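Local coordinates for protein predicted ATPase of the ABC class (Vibrio vulnificus, PDB 5D6A) that binds the ATP analogue AMP-PNP and, as a predicted ABC-class ATPase with a P-loop domain, probably hydrolyses ATP, at residues A[471-476]-A[515-520]; A[491-496]-A[566-571]; A[486-491]-A[507-512]; A[524-527]-A[531-534]; A[539-544]-A[551-556]. All coordinates share one frame; numbering follows the deposited sequence.

Contact 1: residues A[471-476]-A[515-520]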
# COMPACT_ATOMS: atom_id res chain seq x y z
N ASN A 471 -19.98 -19.19 6.72
CA ASN A 471 -19.58 -19.17 8.13
C ASN A 471 -18.88 -17.87 8.51
O ASN A 471 -19.04 -17.38 9.63
CB ASN A 471 -18.68 -20.38 8.44
CG ASN A 471 -19.40 -21.70 8.25
OD1 ASN A 471 -20.61 -21.75 8.04
ND2 ASN A 471 -18.66 -22.79 8.33
N ILE A 472 -18.10 -17.32 7.59
CA ILE A 472 -17.40 -16.06 7.82
C ILE A 472 -18.43 -14.93 7.90
O ILE A 472 -18.29 -14.03 8.73
CB ILE A 472 -16.37 -15.78 6.71
CG1 ILE A 472 -15.35 -16.93 6.63
CG2 ILE A 472 -15.65 -14.46 6.96
CD1 ILE A 472 -14.34 -16.78 5.51
N LEU A 473 -19.45 -14.97 7.05
CA LEU A 473 -20.50 -13.95 7.07
C LEU A 473 -21.30 -13.98 8.37
O LEU A 473 -21.58 -12.93 8.94
CB LEU A 473 -21.46 -14.12 5.89
CG LEU A 473 -20.96 -13.72 4.49
CD1 LEU A 473 -21.92 -14.23 3.43
CD2 LEU A 473 -20.80 -12.21 4.38
N THR A 474 -21.68 -15.17 8.83
CA THR A 474 -22.46 -15.31 10.06
C THR A 474 -21.67 -14.79 11.26
O THR A 474 -22.19 -14.02 12.07
CB THR A 474 -22.90 -16.76 10.32
OG1 THR A 474 -21.76 -17.63 10.29
CG2 THR A 474 -23.90 -17.22 9.27
N ASP A 475 -20.41 -15.20 11.37
CA ASP A 475 -19.55 -14.74 12.46
C ASP A 475 -19.24 -13.26 12.33
O ASP A 475 -18.96 -12.59 13.32
CB ASP A 475 -18.23 -15.53 12.49
CG ASP A 475 -18.43 -17.00 12.85
OD1 ASP A 475 -19.52 -17.37 13.34
OD2 ASP A 475 -17.47 -17.79 12.66
N GLY A 476 -19.30 -12.75 11.10
CA GLY A 476 -18.98 -11.35 10.83
C GLY A 476 -20.14 -10.41 10.56
O GLY A 476 -19.94 -9.35 9.98
N VAL A 515 -19.72 -11.12 -4.97
CA VAL A 515 -19.66 -12.37 -5.72
C VAL A 515 -19.43 -13.47 -4.70
O VAL A 515 -20.04 -14.53 -4.76
CB VAL A 515 -18.54 -12.37 -6.77
CG1 VAL A 515 -18.31 -13.78 -7.32
CG2 VAL A 515 -18.87 -11.41 -7.90
N TRP A 516 -18.53 -13.20 -3.75
CA TRP A 516 -18.23 -14.12 -2.66
C TRP A 516 -19.52 -14.44 -1.91
O TRP A 516 -19.80 -15.60 -1.60
CB TRP A 516 -17.23 -13.47 -1.69
CG TRP A 516 -15.83 -13.31 -2.23
CD1 TRP A 516 -15.43 -13.40 -3.53
CD2 TRP A 516 -14.68 -12.91 -1.49
NE1 TRP A 516 -14.08 -13.15 -3.63
CE2 TRP A 516 -13.60 -12.83 -2.39
CE3 TRP A 516 -14.46 -12.62 -0.13
CZ2 TRP A 516 -12.32 -12.48 -1.99
CZ3 TRP A 516 -13.18 -12.28 0.27
CH2 TRP A 516 -12.12 -12.21 -0.66
N TYR A 517 -20.31 -13.40 -1.66
CA TYR A 517 -21.59 -13.54 -0.97
C TYR A 517 -22.49 -14.55 -1.68
O TYR A 517 -23.22 -15.29 -1.03
CB TYR A 517 -22.29 -12.17 -0.87
CG TYR A 517 -23.63 -12.20 -0.16
CD1 TYR A 517 -23.70 -12.15 1.23
CD2 TYR A 517 -24.83 -12.28 -0.87
CE1 TYR A 517 -24.92 -12.17 1.89
CE2 TYR A 517 -26.05 -12.30 -0.23
CZ TYR A 517 -26.10 -12.25 1.16
OH TYR A 517 -27.31 -12.28 1.80
N GLN A 518 -22.42 -14.57 -3.01
CA GLN A 518 -23.23 -15.50 -3.80
C GLN A 518 -22.66 -16.91 -3.76
O GLN A 518 -23.42 -17.88 -3.73
CB GLN A 518 -23.36 -15.02 -5.25
CG GLN A 518 -24.15 -13.73 -5.39
CD GLN A 518 -24.32 -13.29 -6.82
OE1 GLN A 518 -24.08 -14.06 -7.75
NE2 GLN A 518 -24.75 -12.05 -7.01
N LEU A 519 -21.33 -17.02 -3.75
CA LEU A 519 -20.68 -18.32 -3.66
C LEU A 519 -21.08 -19.00 -2.36
O LEU A 519 -21.26 -20.21 -2.30
CB LEU A 519 -19.16 -18.18 -3.72
CG LEU A 519 -18.54 -17.61 -5.01
CD1 LEU A 519 -17.04 -17.41 -4.82
CD2 LEU A 519 -18.81 -18.51 -6.21
N ALA A 520 -21.25 -18.18 -1.31
CA ALA A 520 -21.62 -18.67 0.01
C ALA A 520 -23.01 -19.31 0.08
O ALA A 520 -23.30 -20.07 1.00
CB ALA A 520 -21.54 -17.54 1.02
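Leu-473 lays its CD1 methyl obliquely against the CD1-CE1 part of the Tyr-517 ring and, at somewhat longer range, against the methyl of Ala-520. At the ring CD1 of Leu-473 is 3.5 Å from CD1 of Tyr-517 and 4.0 Å from CE1, so a single branch of the leucine makes the contact. The same methyl lies 4.1 Å from CB of Ala-520, one turn further along, and so sits against both residues. The CB of Leu-473 points at the opposing helix, whereas that of Tyr-517 does not; with CG anti to the backbone N (chi1 -179°), the tyrosine swings its ring back within range of the leucine, and the two side chains cross at about a right angle. Nothing polar passes between the segments. On its own helix, Thr-474 returns its hydroxyl OG1 to Asn-471 O at 2.8 Å, from above the carbonyl plane, and Asp-475 N reaches that oxygen from the same face. Phe-490 lies beside this contact, touching Leu-473 and meeting the ring of Trp-516 edge-to-face, while Trp-514 meets Tyr-517 edge-to-face. The contact is therefore a small apolar helix-to-helix junction, in which the C-terminal ends of helices 468-475 and 506-519 meet in an alpha+beta core, both helices touching Phe-490 of the antiparallel sheet.

Contact 2: residues A[491-496]-A[566-571]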
# COMPACT_ATOMS: atom_id res chain seq x y z
N GLY A 491 -17.01 -9.98 6.36
CA GLY A 491 -17.27 -10.38 7.74
C GLY A 491 -16.26 -9.66 8.62
O GLY A 491 -16.16 -8.43 8.58
N LYS A 492 -15.50 -10.43 9.39
CA LYS A 492 -14.46 -9.87 10.25
C LYS A 492 -13.10 -9.96 9.55
O LYS A 492 -12.10 -9.42 10.04
CB LYS A 492 -14.43 -10.64 11.59
CG LYS A 492 -15.67 -10.42 12.44
CD LYS A 492 -15.92 -11.48 13.51
CE LYS A 492 -14.82 -11.60 14.57
NZ LYS A 492 -13.57 -12.23 14.07
N GLU A 493 -13.06 -10.62 8.39
CA GLU A 493 -11.83 -10.84 7.63
C GLU A 493 -11.49 -9.72 6.65
O GLU A 493 -12.34 -9.27 5.89
CB GLU A 493 -11.93 -12.16 6.87
CG GLU A 493 -12.28 -13.35 7.75
CD GLU A 493 -11.27 -13.58 8.85
OE1 GLU A 493 -10.06 -13.47 8.58
OE2 GLU A 493 -11.69 -13.89 9.98
N PHE A 494 -10.22 -9.30 6.67
CA PHE A 494 -9.72 -8.27 5.77
C PHE A 494 -8.73 -8.87 4.79
O PHE A 494 -7.79 -9.54 5.19
CB PHE A 494 -9.03 -7.15 6.56
CG PHE A 494 -9.97 -6.33 7.38
CD1 PHE A 494 -10.54 -5.18 6.85
CD2 PHE A 494 -10.28 -6.69 8.68
CE1 PHE A 494 -11.41 -4.41 7.60
CE2 PHE A 494 -11.15 -5.92 9.44
CZ PHE A 494 -11.71 -4.78 8.90
N THR A 495 -8.96 -8.62 3.50
CA THR A 495 -8.10 -9.15 2.45
C THR A 495 -7.28 -8.03 1.82
O THR A 495 -7.83 -7.03 1.36
CB THR A 495 -8.92 -9.82 1.34
OG1 THR A 495 -9.73 -10.86 1.90
CG2 THR A 495 -8.01 -10.41 0.27
N ASP A 496 -5.97 -8.20 1.82
CA ASP A 496 -5.07 -7.22 1.24
C ASP A 496 -4.98 -7.43 -0.28
O ASP A 496 -4.57 -8.50 -0.75
CB ASP A 496 -3.69 -7.35 1.89
CG ASP A 496 -2.72 -6.28 1.44
OD1 ASP A 496 -3.07 -5.50 0.53
OD2 ASP A 496 -1.61 -6.22 2.00
N MSE A 566 -7.38 -14.50 0.64
CA MSE A 566 -8.22 -14.46 1.84
C MSE A 566 -7.72 -15.58 2.72
O MSE A 566 -7.71 -16.74 2.30
CB MSE A 566 -9.69 -14.61 1.50
CG MSE A 566 -10.56 -13.84 2.48
SE MSE A 566 -11.47 -15.09 3.68
CE MSE A 566 -12.77 -15.79 2.38
N ARG A 567 -7.32 -15.23 3.93
CA ARG A 567 -6.71 -16.19 4.87
C ARG A 567 -7.59 -17.32 5.40
O ARG A 567 -7.07 -18.30 5.93
CB ARG A 567 -6.07 -15.41 6.02
CG ARG A 567 -5.02 -14.43 5.51
CD ARG A 567 -4.41 -13.56 6.59
NE ARG A 567 -3.35 -12.72 6.03
CZ ARG A 567 -2.08 -13.11 5.87
NH1 ARG A 567 -1.69 -14.33 6.21
NH2 ARG A 567 -1.20 -12.26 5.35
N LYS A 568 -8.91 -17.20 5.25
CA LYS A 568 -9.84 -18.24 5.72
C LYS A 568 -10.34 -19.14 4.60
O LYS A 568 -10.91 -20.20 4.86
CB LYS A 568 -11.04 -17.60 6.42
CG LYS A 568 -10.72 -16.74 7.63
CD LYS A 568 -10.14 -17.55 8.78
CE LYS A 568 -9.94 -16.68 10.00
NZ LYS A 568 -9.38 -17.44 11.15
N SER A 569 -10.14 -18.73 3.35
CA SER A 569 -10.59 -19.53 2.21
C SER A 569 -10.18 -20.99 2.33
O SER A 569 -9.04 -21.29 2.68
CB SER A 569 -10.03 -18.96 0.90
OG SER A 569 -10.55 -17.68 0.62
N GLN A 570 -11.12 -21.89 2.03
CA GLN A 570 -10.85 -23.32 2.08
C GLN A 570 -10.78 -23.92 0.68
O GLN A 570 -11.79 -24.02 -0.03
CB GLN A 570 -11.92 -24.06 2.89
CG GLN A 570 -11.92 -23.75 4.38
CD GLN A 570 -12.82 -24.68 5.18
OE1 GLN A 570 -13.23 -25.74 4.68
NE2 GLN A 570 -13.10 -24.31 6.42
N PHE A 571 -9.57 -24.30 0.28
CA PHE A 571 -9.31 -24.95 -1.00
C PHE A 571 -8.80 -26.35 -0.73
O PHE A 571 -8.22 -26.61 0.32
CB PHE A 571 -8.23 -24.20 -1.80
CG PHE A 571 -8.68 -22.89 -2.39
CD1 PHE A 571 -9.23 -22.84 -3.66
CD2 PHE A 571 -8.52 -21.70 -1.69
CE1 PHE A 571 -9.63 -21.64 -4.22
CE2 PHE A 571 -8.91 -20.49 -2.24
CZ PHE A 571 -9.47 -20.46 -3.51
O HOH W 1 -7.96 -12.36 4.72
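A type I beta turn, Met-566 to Ser-569, packs against the edge strand 493-496 of a three-stranded antiparallel sheet. Glu-493 and Lys-568 carry one half of the contact, their side chains crossing at about a right angle. Both chains bend at chi2, and the aliphatic part of the lysine passes across the carboxylate: CG of Lys-568 is 3.4 Å from CD of Glu-493, and its CE is 3.3 Å from OE2. The charged atoms stay further apart, OE2 of Glu-493 to NZ of Lys-568 being 4.4 Å, beyond a salt bridge, although the opposite charges probably still attract. In the other half, OG1 of Thr-495 faces the CB-CG portion of selenomethionine Met-566, whose chain bends at chi2 and chi3 and brings SE to 4.4 Å from CB of Glu-493. A water joins the backbones, donating to Phe-494 O at 2.9 Å and accepting from Arg-567 N at 3.0 Å. Around this, Ile-472 of helix 468-475 touches Glu-493, Met-566 and Lys-568, strand 487-490 pairs with the edge strand through Leu-488 and Thr-495, and the turn itself leads from helix 556-564 into strand 571-572.

Contact 3: residues A[486-491]-A[507-512]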
# COMPACT_ATOMS: atom_id res chain seq x y z
N ASP A 486 -7.20 -1.21 -2.09
CA ASP A 486 -6.29 -2.08 -1.37
C ASP A 486 -6.91 -3.13 -0.45
O ASP A 486 -6.35 -4.21 -0.30
CB ASP A 486 -5.32 -1.23 -0.54
CG ASP A 486 -4.40 -0.38 -1.40
OD1 ASP A 486 -4.44 -0.52 -2.64
OD2 ASP A 486 -3.64 0.42 -0.83
N SER A 487 -8.04 -2.82 0.17
CA SER A 487 -8.64 -3.76 1.12
C SER A 487 -10.08 -4.15 0.83
O SER A 487 -10.85 -3.37 0.27
CB SER A 487 -8.56 -3.16 2.53
OG SER A 487 -9.14 -4.03 3.49
N LEU A 488 -10.43 -5.37 1.23
CA LEU A 488 -11.78 -5.90 1.07
C LEU A 488 -12.19 -6.62 2.35
O LEU A 488 -11.54 -7.57 2.78
CB LEU A 488 -11.86 -6.89 -0.09
CG LEU A 488 -13.18 -7.67 -0.20
CD1 LEU A 488 -14.38 -6.74 -0.30
CD2 LEU A 488 -13.13 -8.63 -1.38
N ARG A 489 -13.28 -6.15 2.96
CA ARG A 489 -13.77 -6.75 4.19
C ARG A 489 -14.95 -7.69 3.91
O ARG A 489 -15.93 -7.31 3.29
CB ARG A 489 -14.19 -5.67 5.18
CG ARG A 489 -14.67 -6.25 6.50
CD ARG A 489 -15.00 -5.18 7.52
NE ARG A 489 -15.50 -5.77 8.75
CZ ARG A 489 -15.78 -5.09 9.86
NH1 ARG A 489 -15.60 -3.77 9.90
NH2 ARG A 489 -16.25 -5.73 10.92
N PHE A 490 -14.82 -8.92 4.40
CA PHE A 490 -15.84 -9.94 4.25
C PHE A 490 -16.03 -10.52 5.64
O PHE A 490 -15.30 -11.41 6.07
CB PHE A 490 -15.38 -10.99 3.23
CG PHE A 490 -16.46 -11.94 2.80
CD1 PHE A 490 -17.43 -11.54 1.90
CD2 PHE A 490 -16.48 -13.25 3.27
CE1 PHE A 490 -18.43 -12.41 1.49
CE2 PHE A 490 -17.47 -14.13 2.86
CZ PHE A 490 -18.44 -13.71 1.97
N GLY A 491 -17.01 -9.98 6.36
CA GLY A 491 -17.27 -10.38 7.74
C GLY A 491 -16.26 -9.66 8.62
O GLY A 491 -16.16 -8.43 8.58
N ASP A 507 -15.19 0.07 -6.64
CA ASP A 507 -16.48 -0.48 -7.05
C ASP A 507 -16.34 -1.94 -7.42
O ASP A 507 -17.18 -2.76 -7.05
CB ASP A 507 -17.08 0.28 -8.23
CG ASP A 507 -17.47 1.71 -7.88
OD1 ASP A 507 -17.18 2.16 -6.75
OD2 ASP A 507 -18.08 2.38 -8.75
N GLU A 508 -15.29 -2.28 -8.16
CA GLU A 508 -15.09 -3.68 -8.53
C GLU A 508 -14.65 -4.51 -7.32
O GLU A 508 -14.90 -5.71 -7.27
CB GLU A 508 -14.18 -3.86 -9.78
CG GLU A 508 -12.89 -3.07 -9.82
CD GLU A 508 -12.15 -3.20 -11.15
OE1 GLU A 508 -12.40 -4.18 -11.90
OE2 GLU A 508 -11.31 -2.33 -11.45
N VAL A 509 -14.03 -3.87 -6.33
CA VAL A 509 -13.64 -4.56 -5.10
C VAL A 509 -14.92 -4.92 -4.33
O VAL A 509 -15.04 -6.01 -3.77
CB VAL A 509 -12.69 -3.73 -4.21
CG1 VAL A 509 -12.37 -4.46 -2.92
CG2 VAL A 509 -11.40 -3.42 -4.96
N ASN A 510 -15.87 -3.99 -4.30
CA ASN A 510 -17.16 -4.25 -3.66
C ASN A 510 -17.86 -5.37 -4.39
O ASN A 510 -18.42 -6.28 -3.77
CB ASN A 510 -18.05 -3.00 -3.64
CG ASN A 510 -17.64 -1.99 -2.59
OD1 ASN A 510 -17.24 -2.36 -1.48
ND2 ASN A 510 -17.77 -0.71 -2.92
N ALA A 511 -17.81 -5.32 -5.72
CA ALA A 511 -18.44 -6.35 -6.54
C ALA A 511 -17.81 -7.71 -6.25
O ALA A 511 -18.50 -8.72 -6.23
CB ALA A 511 -18.32 -6.01 -8.01
N ILE A 512 -16.49 -7.73 -6.02
CA ILE A 512 -15.79 -8.97 -5.70
C ILE A 512 -16.38 -9.56 -4.41
O ILE A 512 -16.64 -10.76 -4.33
CB ILE A 512 -14.26 -8.76 -5.56
CG1 ILE A 512 -13.64 -8.50 -6.94
CG2 ILE A 512 -13.60 -9.98 -4.95
CD1 ILE A 512 -12.18 -8.08 -6.90
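Leu-488 and Val-509 account for most of the surface buried here, with Ile-512 a lesser third. From strand 487-490 the leucine points at helix 506-519, and the valine points back at the strand; the two side chains run past each other in opposite directions. CB of Leu-488 is 3.8 Å from CG1 of Val-509. Beyond it, CD1 of Leu-488 lies 3.6 Å from the carbonyl O of Val-509, so the branch rests partly on the helix backbone. The other branch, CD2, reaches CG2 of Ile-512 at 3.8 Å. With CG anti to the backbone N (chi1 171°) the leucine extends to the helix, where both its methyls lie near Val-509 O. Val-509 CG1 also approaches Ser-487 O. The strand and helix axes come within 8.6 Å, the helix running in the same general direction as the strand but inclined by 29°. Across the segments there is no hydrogen bond or charged pair: cohesion comes from dispersion and from burial of branched aliphatic groups.

Contact 4: residues A[524-527]-A[531-534]. Unlike the reference sequence in segment 531-534: Ser-534 (reference Asn).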
# COMPACT_ATOMS: atom_id res chain seq x y z
N GLY A 524 -22.07 -26.90 -1.09
CA GLY A 524 -20.76 -27.30 -0.58
C GLY A 524 -19.57 -26.93 -1.44
O GLY A 524 -19.37 -25.77 -1.78
N TRP A 525 -18.77 -27.94 -1.79
CA TRP A 525 -17.58 -27.72 -2.61
C TRP A 525 -17.89 -27.62 -4.09
O TRP A 525 -18.84 -28.23 -4.58
CB TRP A 525 -16.58 -28.86 -2.41
CG TRP A 525 -16.01 -28.96 -1.04
CD1 TRP A 525 -16.57 -29.56 0.04
CD2 TRP A 525 -14.73 -28.49 -0.62
NE1 TRP A 525 -15.73 -29.46 1.13
CE2 TRP A 525 -14.59 -28.82 0.74
CE3 TRP A 525 -13.68 -27.81 -1.26
CZ2 TRP A 525 -13.45 -28.49 1.48
CZ3 TRP A 525 -12.55 -27.48 -0.53
CH2 TRP A 525 -12.44 -27.82 0.83
N ASN A 526 -17.07 -26.85 -4.80
CA ASN A 526 -17.19 -26.69 -6.25
C ASN A 526 -15.81 -26.99 -6.84
O ASN A 526 -14.82 -26.37 -6.45
CB ASN A 526 -17.67 -25.28 -6.60
CG ASN A 526 -17.91 -25.10 -8.10
OD1 ASN A 526 -17.03 -25.37 -8.91
ND2 ASN A 526 -19.09 -24.62 -8.45
N SER A 527 -15.75 -27.93 -7.78
CA SER A 527 -14.49 -28.35 -8.38
C SER A 527 -13.93 -27.43 -9.49
O SER A 527 -12.91 -27.76 -10.10
CB SER A 527 -14.62 -29.78 -8.91
OG SER A 527 -15.65 -29.85 -9.87
N LYS A 531 -14.82 -21.13 -13.24
CA LYS A 531 -15.92 -21.35 -14.17
C LYS A 531 -17.23 -20.89 -13.54
O LYS A 531 -18.06 -20.27 -14.20
CB LYS A 531 -16.01 -22.83 -14.55
CG LYS A 531 -17.15 -23.20 -15.49
CD LYS A 531 -17.25 -24.71 -15.64
CE LYS A 531 -18.44 -25.15 -16.48
NZ LYS A 531 -18.36 -24.71 -17.90
N GLN A 532 -17.41 -21.21 -12.26
CA GLN A 532 -18.62 -20.83 -11.54
C GLN A 532 -18.74 -19.31 -11.48
O GLN A 532 -19.79 -18.75 -11.78
CB GLN A 532 -18.60 -21.39 -10.11
CG GLN A 532 -19.91 -21.22 -9.36
CD GLN A 532 -19.81 -21.66 -7.91
OE1 GLN A 532 -18.72 -21.75 -7.34
NE2 GLN A 532 -20.96 -21.94 -7.29
N ILE A 533 -17.65 -18.65 -11.10
CA ILE A 533 -17.61 -17.19 -11.00
C ILE A 533 -17.94 -16.55 -12.35
O ILE A 533 -18.70 -15.58 -12.41
CB ILE A 533 -16.22 -16.71 -10.52
CG1 ILE A 533 -15.99 -17.16 -9.07
CG2 ILE A 533 -16.13 -15.19 -10.60
CD1 ILE A 533 -14.57 -16.98 -8.58
N SER A 534 -17.37 -17.10 -13.42
CA SER A 534 -17.60 -16.58 -14.76
C SER A 534 -19.09 -16.65 -15.12
O SER A 534 -19.63 -15.72 -15.73
CB SER A 534 -16.77 -17.37 -15.78
OG SER A 534 -16.94 -16.85 -17.08
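Asn-526 and Gln-532 turn their side-chain amides toward each other with the planes 28° apart, so that the two flat groups are clearly tilted. The asparagine meets the glutamine with its ND2, which stands 3.1 Å from CD of Gln-532 and equally 3.1 Å from its OE1, over the amide rather than at the end of the C=O. NE2 of Gln-532 is 3.5 Å from the same nitrogen. Each residue has CG anti to its own backbone N (chi1 -176° for Asn-526), and the glutamine chain runs extended from helix 529-536, which carries its amide across to the strand. The aliphatic part shares in the contact: CG of Gln-532 is 3.6 Å from ND2 of Asn-526. At the other end of its amide, Asn-526 accepts a hydrogen bond at OD1 from the backbone N of Asn-528, so its rotation is set locally, in the short link between strand 525-526 and the helix. Cys-466 touches both side chains, and Leu-519 packs on Gln-532. The ND2 to OE1 approach is too poorly angled for a hydrogen bond and NE2 is a second donor; the amides are thus merely packed together, and Asn-526 finds its polar partner in Asn-528 instead.

Contact 5: residues A[539-544]-A[551-556]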
# COMPACT_ATOMS: atom_id res chain seq x y z
N ASP A 539 -23.34 -11.46 -17.86
CA ASP A 539 -24.09 -10.33 -18.42
C ASP A 539 -25.15 -9.75 -17.46
O ASP A 539 -25.29 -8.54 -17.36
CB ASP A 539 -24.70 -10.71 -19.78
CG ASP A 539 -25.05 -9.49 -20.63
OD1 ASP A 539 -25.31 -8.41 -20.08
OD2 ASP A 539 -25.05 -9.63 -21.87
N ALA A 540 -25.89 -10.62 -16.77
CA ALA A 540 -26.87 -10.16 -15.78
C ALA A 540 -26.25 -10.23 -14.38
O ALA A 540 -26.94 -10.47 -13.39
CB ALA A 540 -28.13 -11.01 -15.86
N TRP A 541 -24.94 -9.99 -14.31
CA TRP A 541 -24.16 -10.05 -13.07
C TRP A 541 -24.71 -9.25 -11.89
O TRP A 541 -24.54 -9.64 -10.73
CB TRP A 541 -22.74 -9.56 -13.36
CG TRP A 541 -22.67 -8.11 -13.74
CD1 TRP A 541 -22.96 -7.55 -14.95
CD2 TRP A 541 -22.26 -7.03 -12.89
NE1 TRP A 541 -22.77 -6.19 -14.91
CE2 TRP A 541 -22.34 -5.84 -13.66
CE3 TRP A 541 -21.84 -6.94 -11.56
CZ2 TRP A 541 -22.02 -4.59 -13.14
CZ3 TRP A 541 -21.52 -5.70 -11.04
CH2 TRP A 541 -21.61 -4.54 -11.83
N PHE A 542 -25.38 -8.14 -12.18
CA PHE A 542 -25.89 -7.24 -11.13
C PHE A 542 -27.24 -7.61 -10.51
O PHE A 542 -27.56 -7.13 -9.43
CB PHE A 542 -25.98 -5.80 -11.67
CG PHE A 542 -26.93 -5.64 -12.83
CD1 PHE A 542 -28.29 -5.47 -12.62
CD2 PHE A 542 -26.45 -5.65 -14.14
CE1 PHE A 542 -29.16 -5.33 -13.68
CE2 PHE A 542 -27.31 -5.50 -15.21
CZ PHE A 542 -28.67 -5.34 -14.98
N GLN A 543 -28.02 -8.46 -11.18
CA GLN A 543 -29.36 -8.79 -10.66
C GLN A 543 -29.35 -9.50 -9.31
O GLN A 543 -30.25 -9.28 -8.50
CB GLN A 543 -30.19 -9.61 -11.67
CG GLN A 543 -29.70 -11.03 -11.93
CD GLN A 543 -30.62 -11.82 -12.85
OE1 GLN A 543 -31.67 -11.33 -13.26
NE2 GLN A 543 -30.23 -13.05 -13.17
N ASN A 544 -28.34 -10.33 -9.05
CA ASN A 544 -28.25 -11.06 -7.78
C ASN A 544 -27.44 -10.36 -6.68
O ASN A 544 -27.19 -10.95 -5.62
CB ASN A 544 -27.74 -12.49 -8.01
CG ASN A 544 -28.78 -13.38 -8.70
OD1 ASN A 544 -29.92 -12.97 -8.92
ND2 ASN A 544 -28.38 -14.60 -9.01
N LEU A 551 -20.97 -0.38 -7.75
CA LEU A 551 -20.51 -1.71 -8.13
C LEU A 551 -20.12 -1.72 -9.61
O LEU A 551 -20.79 -1.11 -10.44
CB LEU A 551 -21.61 -2.75 -7.88
CG LEU A 551 -22.08 -2.97 -6.45
CD1 LEU A 551 -23.31 -3.87 -6.44
CD2 LEU A 551 -20.97 -3.56 -5.59
N ALA A 552 -19.02 -2.42 -9.92
CA ALA A 552 -18.53 -2.54 -11.30
C ALA A 552 -18.14 -3.99 -11.56
O ALA A 552 -17.49 -4.62 -10.71
CB ALA A 552 -17.34 -1.63 -11.51
N LYS A 553 -18.52 -4.53 -12.72
CA LYS A 553 -18.20 -5.93 -13.03
C LYS A 553 -16.71 -6.20 -12.94
O LYS A 553 -15.92 -5.59 -13.66
CB LYS A 553 -18.70 -6.34 -14.43
CG LYS A 553 -18.29 -7.77 -14.78
CD LYS A 553 -18.69 -8.22 -16.17
CE LYS A 553 -20.20 -8.36 -16.31
NZ LYS A 553 -20.59 -8.99 -17.60
N PRO A 554 -16.32 -7.13 -12.05
CA PRO A 554 -14.93 -7.50 -11.91
C PRO A 554 -14.59 -8.69 -12.80
O PRO A 554 -15.49 -9.42 -13.21
CB PRO A 554 -14.84 -7.92 -10.45
CG PRO A 554 -16.17 -8.55 -10.19
CD PRO A 554 -17.17 -7.86 -11.08
N ARG A 555 -13.31 -8.88 -13.09
CA ARG A 555 -12.89 -10.02 -13.89
C ARG A 555 -12.93 -11.27 -13.01
O ARG A 555 -12.61 -11.20 -11.82
CB ARG A 555 -11.46 -9.84 -14.40
CG ARG A 555 -11.25 -8.63 -15.29
CD ARG A 555 -9.86 -8.68 -15.91
NE ARG A 555 -8.80 -8.65 -14.90
CZ ARG A 555 -7.51 -8.83 -15.16
NH1 ARG A 555 -7.10 -9.09 -16.40
NH2 ARG A 555 -6.63 -8.78 -14.18
N PRO A 556 -13.32 -12.41 -13.59
CA PRO A 556 -13.33 -13.66 -12.82
C PRO A 556 -11.96 -13.97 -12.22
O PRO A 556 -11.87 -14.43 -11.09
CB PRO A 556 -13.69 -14.72 -13.87
CG PRO A 556 -14.47 -13.98 -14.90
CD PRO A 556 -13.94 -12.57 -14.92
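Trp-541 has its indole covered on one face by Lys-553 and meets the backbone of 551-553 along its six-membered ring. CB of Lys-553 lies over the middle of the indole, 3.8 Å from CE2 of Trp-541, so the chain follows the ring face before bending at chi3 (-68°). Its CE stands over the five-membered ring in CH-pi geometry, but is modelled too tightly against the ring for its exact position to be trusted. Toward the far end, CH2 of Trp-541 is 3.5 Å from the carbonyl carbon of Ala-552 and 3.8 Å from Leu-551 O, which sits at the ring edge near its plane. CB of Leu-551 adds a looser apolar touch to CZ3 of Trp-541, at 4.3 Å. The opposite indole face carries CB of Phe-542. These residues belong to the long irregular connection between helices 529-536 and 556-564, which folds back on itself, the tryptophan of one limb packing against the other. One shell out, the type I turn from Ala-540 to Gln-543 carries the ring, with Gln-543 N bonded to Ala-540 O at 3.2 Å. NE1 of Trp-541 makes a weak hydrogen bond to Asp-127 OD1. Lys-553 NZ has a weak hydrogen bond to Leu-537 O and a long, weak ion pair with Asp-127, and backbone hydrogen bonds tie Leu-551 to Thr-129 and Lys-553 to Asp-127.

Overall arrangement
From the N-terminal side, contact 1 opens first, joining helix 468-475 to the end of helix 506-519. Contact 3 lies within that loop and closes before it, setting strand 487-490 on the same helix. Contact 2 crosses both, since its first segment falls inside them and its second comes only after helix 556-564; it shares Gly-491 with contact 3. Contacts 4 and 5 follow in series and both fall within the span of contact 2: the first links strand 525-526 to helix 529-536, the second folds the connection to helix 556-564. Ile-533 touches Pro-556 between them, and Leu-551 and Ala-552 return to helix 506-519, the helix used by contacts 1 and 3.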